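Local coordinates for protein antigen 43 (Escherichia coli, PDB 4KH3) that mediates self-association of bacterial cells, clumping them by a Velcro-like mechanism through the alpha domain of an autotransporter, at residues G17-H22 against V34-G39; S28-G33 against T60-T65; T38-G43 against N69-V74. All coordinates share one frame; numbering follows the deposited sequence.

Interaction 1: residues G17-H22 against V34-G39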
loop_
_atom_site.group_PDB
_atom_site.type_symbol
_atom_site.label_atom_id
_atom_site.label_comp_id
_atom_site.label_asym_id
_atom_site.label_seq_id
_atom_site.Cartn_x
_atom_site.Cartn_y
_atom_site.Cartn_z
ATOM N N GLY A 17 26.679 -12.645 -41.841
ATOM C CA GLY A 17 26.483 -11.426 -42.604
ATOM C C GLY A 17 25.972 -10.287 -41.732
ATOM O O GLY A 17 25.479 -10.500 -40.622
ATOM N N THR A 18 26.092 -9.066 -42.234
ATOM C CA THR A 18 25.625 -7.907 -41.509
ATOM C C THR A 18 24.895 -6.991 -42.476
ATOM O O THR A 18 25.467 -6.557 -43.470
ATOM C CB THR A 18 26.794 -7.148 -40.845
ATOM O OG1 THR A 18 27.508 -8.028 -39.962
ATOM C CG2 THR A 18 26.270 -5.967 -40.039
ATOM N N LEU A 19 23.628 -6.705 -42.196
ATOM C CA LEU A 19 22.859 -5.802 -43.038
ATOM C C LEU A 19 23.084 -4.354 -42.634
ATOM O O LEU A 19 22.806 -3.963 -41.497
ATOM C CB LEU A 19 21.373 -6.120 -42.963
ATOM C CG LEU A 19 20.953 -7.523 -43.369
ATOM C CD1 LEU A 19 19.433 -7.620 -43.285
ATOM C CD2 LEU A 19 21.444 -7.833 -44.771
ATOM N N VAL A 20 23.583 -3.560 -43.574
ATOM C CA VAL A 20 23.819 -2.147 -43.325
ATOM C C VAL A 20 23.251 -1.323 -44.473
ATOM O O VAL A 20 22.775 -1.884 -45.463
ATOM C CB VAL A 20 25.317 -1.860 -43.172
ATOM C CG1 VAL A 20 25.861 -2.506 -41.889
ATOM C CG2 VAL A 20 26.059 -2.376 -44.386
ATOM N N ASN A 21 23.265 0.001 -44.309
ATOM C CA ASN A 21 22.951 0.938 -45.390
ATOM C C ASN A 21 21.712 0.572 -46.178
ATOM O O ASN A 21 21.767 0.465 -47.400
ATOM C CB ASN A 21 24.130 1.051 -46.361
ATOM C CG ASN A 21 25.448 1.252 -45.650
ATOM O OD1 ASN A 21 25.545 2.004 -44.671
ATOM N ND2 ASN A 21 26.475 0.568 -46.128
ATOM N N HIS A 22 20.617 0.337 -45.464
ATOM C CA HIS A 22 19.310 0.080 -46.059
ATOM C C HIS A 22 19.213 -1.175 -46.937
ATOM O O HIS A 22 18.260 -1.325 -47.700
ATOM C CB HIS A 22 18.807 1.330 -46.786
ATOM C CG HIS A 22 18.824 2.559 -45.932
ATOM N ND1 HIS A 22 17.847 2.839 -45.002
ATOM C CD2 HIS A 22 19.719 3.582 -45.852
ATOM C CE1 HIS A 22 18.134 3.975 -44.386
ATOM N NE2 HIS A 22 19.262 4.442 -44.887
ATOM N N VAL A 34 22.370 -13.765 -38.750
ATOM C CA VAL A 34 22.547 -12.474 -39.390
ATOM C C VAL A 34 22.528 -11.372 -38.333
ATOM O O VAL A 34 21.704 -11.398 -37.420
ATOM C CB VAL A 34 21.431 -12.220 -40.429
ATOM C CG1 VAL A 34 21.575 -10.845 -41.038
ATOM C CG2 VAL A 34 21.468 -13.275 -41.510
ATOM N N THR A 35 23.452 -10.420 -38.449
ATOM C CA THR A 35 23.404 -9.181 -37.670
ATOM C C THR A 35 22.698 -8.108 -38.495
ATOM O O THR A 35 23.084 -7.835 -39.631
ATOM C CB THR A 35 24.821 -8.682 -37.284
ATOM O OG1 THR A 35 25.468 -9.663 -36.472
ATOM C CG2 THR A 35 24.760 -7.353 -36.509
ATOM N N VAL A 36 21.661 -7.507 -37.920
ATOM C CA VAL A 36 20.822 -6.549 -38.633
ATOM C C VAL A 36 21.024 -5.156 -38.044
ATOM O O VAL A 36 20.631 -4.883 -36.909
ATOM C CB VAL A 36 19.328 -6.950 -38.546
ATOM C CG1 VAL A 36 18.460 -5.937 -39.243
ATOM C CG2 VAL A 36 19.113 -8.338 -39.151
ATOM N N SER A 37 21.651 -4.276 -38.812
ATOM C CA SER A 37 22.011 -2.960 -38.304
ATOM C C SER A 37 21.456 -1.844 -39.154
ATOM O O SER A 37 22.036 -0.776 -39.216
ATOM C CB SER A 37 23.518 -2.820 -38.237
ATOM O OG SER A 37 24.061 -3.815 -37.401
ATOM N N THR A 38 20.332 -2.101 -39.807
ATOM C CA THR A 38 19.710 -1.120 -40.669
ATOM C C THR A 38 18.223 -1.423 -40.744
ATOM O O THR A 38 17.813 -2.563 -40.510
ATOM C CB THR A 38 20.315 -1.151 -42.097
ATOM O OG1 THR A 38 19.719 -0.124 -42.896
ATOM C CG2 THR A 38 20.072 -2.498 -42.761
ATOM N N GLY A 39 17.423 -0.399 -41.052
ATOM C CA GLY A 39 15.991 -0.550 -41.230
ATOM C C GLY A 39 15.195 0.252 -40.222
ATOM O O GLY A 39 13.983 0.390 -40.362
HETATM O O HOH W 1 26.340 -11.668 -38.125
#
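The hydroxyl oxygen T38 OG1 is gripped twice: it accepts the backbone N-H of H22, with H22 N and T38 OG1 2.8 Å apart and the bond bent to 141°, and it donates to E41 farther along its own loop. It also lies over one face of the H22 imidazole, whose ND1 is bonded to T50 O. Because OG1 sits opposite the threonine's own N (chi1 -177°), the methyl CG2 is wedged between N and carbonyl carbon and comes to 3.3 Å from L19 O. Upstream of this bond the two chains run parallel, joined by hydrogen bonds from T35 N to G17 O, L19 N to T35 O and S37 N to L19 O. The L19 side chain leaves on the face shared with V36, where its CG meets V34 CG1 at 4.1 Å and its CD1 meets V36 CG2. T18 and T35 stand side by side on the other face, and a water there donates to G17 O and accepts from T35 OG1. Along the strand pair, then, L19, V34 and V36 form an aliphatic side and T18 and T35, with the water, a polar one; where the regular ladder stops, the buried T38 hydroxyl is satisfied by H22 N and E41 OE1.

Interaction 2: residues S28-G33 against T60-T65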
loop_
_atom_site.group_PDB
_atom_site.type_symbol
_atom_site.label_atom_id
_atom_site.label_comp_id
_atom_site.label_asym_id
_atom_site.label_seq_id
_atom_site.Cartn_x
_atom_site.Cartn_y
_atom_site.Cartn_z
ATOM N N SER A 28 12.792 -16.396 -47.367
ATOM C CA SER A 28 11.718 -17.347 -47.548
ATOM C C SER A 28 12.215 -18.715 -47.102
ATOM O O SER A 28 11.433 -19.640 -46.878
ATOM C CB SER A 28 11.263 -17.374 -49.009
ATOM O OG SER A 28 10.473 -16.238 -49.309
ATOM N N GLY A 29 13.529 -18.841 -46.989
ATOM C CA GLY A 29 14.128 -20.041 -46.436
ATOM C C GLY A 29 14.564 -19.758 -45.015
ATOM O O GLY A 29 13.794 -19.214 -44.221
ATOM N N THR A 30 15.799 -20.125 -44.689
ATOM C CA THR A 30 16.320 -19.887 -43.358
ATOM C C THR A 30 17.554 -19.002 -43.401
ATOM O O THR A 30 18.490 -19.258 -44.158
ATOM C CB THR A 30 16.664 -21.205 -42.639
ATOM O OG1 THR A 30 15.464 -21.938 -42.401
ATOM C CG2 THR A 30 17.330 -20.929 -41.309
ATOM N N ALA A 31 17.531 -17.951 -42.592
ATOM C CA ALA A 31 18.684 -17.103 -42.376
ATOM C C ALA A 31 19.123 -17.243 -40.921
ATOM O O ALA A 31 18.352 -16.969 -40.001
ATOM C CB ALA A 31 18.346 -15.651 -42.697
ATOM N N ASN A 32 20.367 -17.663 -40.722
ATOM C CA ASN A 32 20.891 -17.935 -39.393
ATOM C C ASN A 32 22.039 -17.010 -39.011
ATOM O O ASN A 32 23.030 -16.900 -39.731
ATOM C CB ASN A 32 21.340 -19.403 -39.294
ATOM C CG ASN A 32 21.797 -19.785 -37.893
ATOM O OD1 ASN A 32 21.005 -19.780 -36.953
ATOM N ND2 ASN A 32 23.074 -20.122 -37.747
ATOM N N GLY A 33 21.899 -16.328 -37.883
ATOM C CA GLY A 33 23.014 -15.594 -37.310
ATOM C C GLY A 33 23.319 -14.270 -37.972
ATOM O O GLY A 33 24.397 -13.707 -37.781
ATOM N N THR A 60 12.191 -18.495 -41.993
ATOM C CA THR A 60 12.632 -18.603 -40.617
ATOM C C THR A 60 13.894 -17.798 -40.396
ATOM O O THR A 60 14.862 -17.961 -41.137
ATOM C CB THR A 60 12.956 -20.057 -40.258
ATOM O OG1 THR A 60 11.814 -20.875 -40.516
ATOM C CG2 THR A 60 13.335 -20.177 -38.791
ATOM N N GLY A 61 13.876 -16.941 -39.374
ATOM C CA GLY A 61 15.063 -16.222 -38.941
ATOM C C GLY A 61 15.549 -16.740 -37.594
ATOM O O GLY A 61 14.824 -16.676 -36.600
ATOM N N ARG A 62 16.771 -17.267 -37.563
ATOM C CA ARG A 62 17.341 -17.836 -36.343
ATOM C C ARG A 62 18.546 -17.053 -35.895
ATOM O O ARG A 62 19.393 -16.698 -36.722
ATOM C CB ARG A 62 17.825 -19.263 -36.572
ATOM C CG ARG A 62 16.760 -20.237 -36.930
ATOM C CD ARG A 62 17.321 -21.649 -37.045
ATOM N NE ARG A 62 16.291 -22.512 -37.592
ATOM C CZ ARG A 62 15.314 -23.025 -36.861
ATOM N NH1 ARG A 62 15.263 -22.779 -35.551
ATOM N NH2 ARG A 62 14.392 -23.782 -37.438
ATOM N N ASN A 63 18.649 -16.835 -34.585
ATOM C CA ASN A 63 19.838 -16.211 -34.008
ATOM C C ASN A 63 20.189 -14.890 -34.658
ATOM O O ASN A 63 21.350 -14.559 -34.818
ATOM C CB ASN A 63 21.041 -17.157 -34.069
ATOM C CG ASN A 63 20.723 -18.519 -33.485
ATOM O OD1 ASN A 63 20.431 -18.644 -32.300
ATOM N ND2 ASN A 63 20.753 -19.538 -34.318
ATOM N N THR A 64 19.168 -14.145 -35.043
ATOM C CA THR A 64 19.373 -12.804 -35.538
ATOM C C THR A 64 19.750 -11.897 -34.370
ATOM O O THR A 64 19.140 -11.963 -33.303
ATOM C CB THR A 64 18.092 -12.293 -36.200
ATOM O OG1 THR A 64 17.785 -13.128 -37.326
ATOM C CG2 THR A 64 18.261 -10.859 -36.658
ATOM N N THR A 65 20.773 -11.075 -34.564
ATOM C CA THR A 65 21.073 -10.014 -33.617
ATOM C C THR A 65 20.655 -8.699 -34.254
ATOM O O THR A 65 21.080 -8.381 -35.361
ATOM C CB THR A 65 22.571 -9.956 -33.259
ATOM O OG1 THR A 65 22.939 -11.145 -32.555
ATOM C CG2 THR A 65 22.865 -8.745 -32.366
HETATM O O HOH W 2 15.208 -23.609 -40.072
#
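Backbone bonds do most of the joining between G29-G33 and T60-N63, two parallel chains whose strand axes approach to 4.8 Å and diverge by only 11°. T60 N binds G29 O, A31 N binds T60 O, R62 N binds A31 O and G33 N binds R62 O, so the donors alternate between the chains, and each bond spans 2.8 to 3.0 Å. Contacts from CA hydrogens to carbonyl oxygens fill in between, as from T30 CA to T60 O at 3.3 Å.

Among side chains, one direct hydrogen bond joins the segments. N63 ND2 donates to N32 OD1 over 2.7 Å, lying in the carbonyl plane of the acceptor while the two amides are turned 83° against each other. N32 can reach it because CG is anti to its N (chi1 -175°), which also brings OD1 to 3.2 Å from R62 CB. N32 ND2 continues the series by donating to N15 OD1.

A water bridges the other polar pair, donating to T30 OG1 and accepting from R62 NH2, 2.8 Å away, in the plane of the guanidinium. T60 CG2 lies over one face of that group, and T30 CG2 comes to its edge. T30 OG1 also binds a malonate ion, probably from the crystallisation liquor.

T30 and T60 are aligned side by side, OG1 of the first against CB of the second. Strand 30-32 takes strand 13-15 on its far side and strand 60-62 takes strand 79-81, so the pair is one step in a continuing parallel stack.

Interaction 3: residues T38-G43 against N69-V74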
loop_
_atom_site.group_PDB
_atom_site.type_symbol
_atom_site.label_atom_id
_atom_site.label_comp_id
_atom_site.label_asym_id
_atom_site.label_seq_id
_atom_site.Cartn_x
_atom_site.Cartn_y
_atom_site.Cartn_z
ATOM N N THR A 38 20.332 -2.101 -39.807
ATOM C CA THR A 38 19.710 -1.120 -40.669
ATOM C C THR A 38 18.223 -1.423 -40.744
ATOM O O THR A 38 17.813 -2.563 -40.510
ATOM C CB THR A 38 20.315 -1.151 -42.097
ATOM O OG1 THR A 38 19.719 -0.124 -42.896
ATOM C CG2 THR A 38 20.072 -2.498 -42.761
ATOM N N GLY A 39 17.423 -0.399 -41.052
ATOM C CA GLY A 39 15.991 -0.550 -41.230
ATOM C C GLY A 39 15.195 0.252 -40.222
ATOM O O GLY A 39 13.983 0.390 -40.362
ATOM N N LEU A 40 15.869 0.772 -39.201
ATOM C CA LEU A 40 15.206 1.565 -38.164
ATOM C C LEU A 40 15.938 2.896 -37.942
ATOM O O LEU A 40 15.821 3.525 -36.878
ATOM C CB LEU A 40 15.121 0.777 -36.845
ATOM C CG LEU A 40 13.991 1.172 -35.882
ATOM C CD1 LEU A 40 12.638 0.835 -36.468
ATOM C CD2 LEU A 40 14.159 0.514 -34.527
ATOM N N GLU A 41 16.713 3.314 -38.939
ATOM C CA GLU A 41 17.467 4.571 -38.846
ATOM C C GLU A 41 16.584 5.740 -38.420
ATOM O O GLU A 41 17.008 6.578 -37.632
ATOM C CB GLU A 41 18.163 4.905 -40.174
ATOM C CG GLU A 41 19.413 4.072 -40.477
ATOM C CD GLU A 41 19.101 2.774 -41.208
ATOM O OE1 GLU A 41 20.056 2.125 -41.676
ATOM O OE2 GLU A 41 17.909 2.409 -41.328
ATOM N N LEU A 42 15.348 5.773 -38.919
ATOM C CA LEU A 42 14.456 6.897 -38.655
ATOM C C LEU A 42 13.577 6.670 -37.433
ATOM O O LEU A 42 12.754 7.521 -37.072
ATOM C CB LEU A 42 13.592 7.184 -39.883
ATOM C CG LEU A 42 14.395 7.361 -41.173
ATOM C CD1 LEU A 42 13.479 7.687 -42.339
ATOM C CD2 LEU A 42 15.453 8.442 -40.992
ATOM N N GLY A 43 13.746 5.517 -36.800
ATOM C CA GLY A 43 12.989 5.208 -35.605
ATOM C C GLY A 43 11.599 4.670 -35.876
ATOM O O GLY A 43 11.088 4.739 -36.989
ATOM N N ASN A 69 20.250 0.507 -35.099
ATOM C CA ASN A 69 19.454 0.954 -36.238
ATOM C C ASN A 69 18.786 -0.205 -36.973
ATOM O O ASN A 69 18.271 -0.036 -38.076
ATOM C CB ASN A 69 20.327 1.742 -37.214
ATOM C CG ASN A 69 20.682 3.110 -36.693
ATOM O OD1 ASN A 69 19.842 3.805 -36.113
ATOM N ND2 ASN A 69 21.933 3.505 -36.886
ATOM N N GLY A 70 18.816 -1.385 -36.359
ATOM C CA GLY A 70 18.352 -2.583 -37.014
ATOM C C GLY A 70 16.859 -2.731 -36.916
ATOM O O GLY A 70 16.261 -2.362 -35.908
ATOM N N ARG A 71 16.257 -3.263 -37.973
ATOM C CA ARG A 71 14.863 -3.682 -37.930
ATOM C C ARG A 71 14.725 -5.101 -38.488
ATOM O O ARG A 71 15.194 -5.388 -39.588
ATOM C CB ARG A 71 13.977 -2.712 -38.719
ATOM C CG ARG A 71 12.470 -2.809 -38.404
ATOM C CD ARG A 71 11.682 -1.816 -39.254
ATOM N NE ARG A 71 10.259 -2.138 -39.331
ATOM C CZ ARG A 71 9.504 -1.927 -40.406
ATOM N NH1 ARG A 71 10.035 -1.398 -41.503
ATOM N NH2 ARG A 71 8.216 -2.256 -40.387
ATOM N N GLN A 72 14.098 -5.988 -37.717
ATOM C CA GLN A 72 13.672 -7.286 -38.233
ATOM C C GLN A 72 12.155 -7.276 -38.406
ATOM O O GLN A 72 11.415 -6.951 -37.474
ATOM C CB GLN A 72 14.094 -8.429 -37.305
ATOM C CG GLN A 72 13.783 -9.839 -37.861
ATOM C CD GLN A 72 13.970 -10.941 -36.820
ATOM O OE1 GLN A 72 13.483 -10.826 -35.697
ATOM N NE2 GLN A 72 14.678 -12.012 -37.192
ATOM N N ILE A 73 11.689 -7.621 -39.599
ATOM C CA ILE A 73 10.257 -7.626 -39.856
ATOM C C ILE A 73 9.789 -9.050 -40.067
ATOM O O ILE A 73 10.126 -9.692 -41.063
ATOM C CB ILE A 73 9.860 -6.766 -41.069
ATOM C CG1 ILE A 73 10.453 -5.357 -40.959
ATOM C CG2 ILE A 73 8.346 -6.704 -41.196
ATOM C CD1 ILE A 73 11.777 -5.180 -41.693
ATOM N N VAL A 74 9.026 -9.549 -39.104
ATOM C CA VAL A 74 8.557 -10.912 -39.170
ATOM C C VAL A 74 7.136 -10.859 -39.644
ATOM O O VAL A 74 6.236 -10.440 -38.911
ATOM C CB VAL A 74 8.645 -11.609 -37.817
ATOM C CG1 VAL A 74 8.093 -13.022 -37.913
ATOM C CG2 VAL A 74 10.082 -11.624 -37.347
HETATM O O HOH W 3 12.842 -0.870 -42.418
#
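R71 meets G39 from its first side-chain carbon onward: R71 CB rests on G39 O at 3.5 Å, just where glycine has no side chain to interfere. CG, anti to the backbone N (chi1 -163°), approaches L40 CD1, and CD touches both that methyl, at 4.0 Å, and G39 O, at 3.4 Å. Beyond it the chain stays extended; NE makes a weak hydrogen bond to S92 OG, and NH1 donates to a water that in turn donates to G39 O, 2.7 Å away. One face of the guanidinium is covered by I73 CG1, centred 3.5 Å above it, and a malonate ion, probably from the crystallisation liquor, lies close to the side chain.

Two backbone bonds fix the base of this arrangement. R71 N reaches T38 O over 3.1 Å and L40 N reaches N69 O over 2.8 Å, each donor standing well above the acceptor's carbonyl plane. On the loop side the E41 carboxylate folds back: OE2 accepts G39 N, and OE1 offers the lone pair on its syn side to the T38 hydroxyl. E41 CG meanwhile packs across the N69 amide.

A type I turn from L40 to G43 follows. The contact is a corner of a parallel beta-helix, of the kind expected in the pectate lyase-like clan, where the chain leaves one face as a loop and is tied to the following coil by one bridge, G39 with G70.

How the interactions relate
The three contacts stack successive coils near the N-terminal end of the solenoid. Interactions 1 and 2 are parallel strand pairings, the first ending in a side-chain-to-backbone bond; T65 of interaction 2 probably bonds through its backbone to V34 and V36, extending the ladder. Interaction 3 shares T38 and G39 with interaction 1. Interaction 1 adds aliphatic packing of buried L19, V34 and V36; interaction 2 relies on asparagine amides and polar groups, T30, N32, T60 and R62 sharing a partly or fully exposed face. Interaction 3, where T38, G39, L40 and G70 are buried and no touching residue is exposed, rests on two backbone bonds, E41 holding the loop from within and R71 linked to it through water.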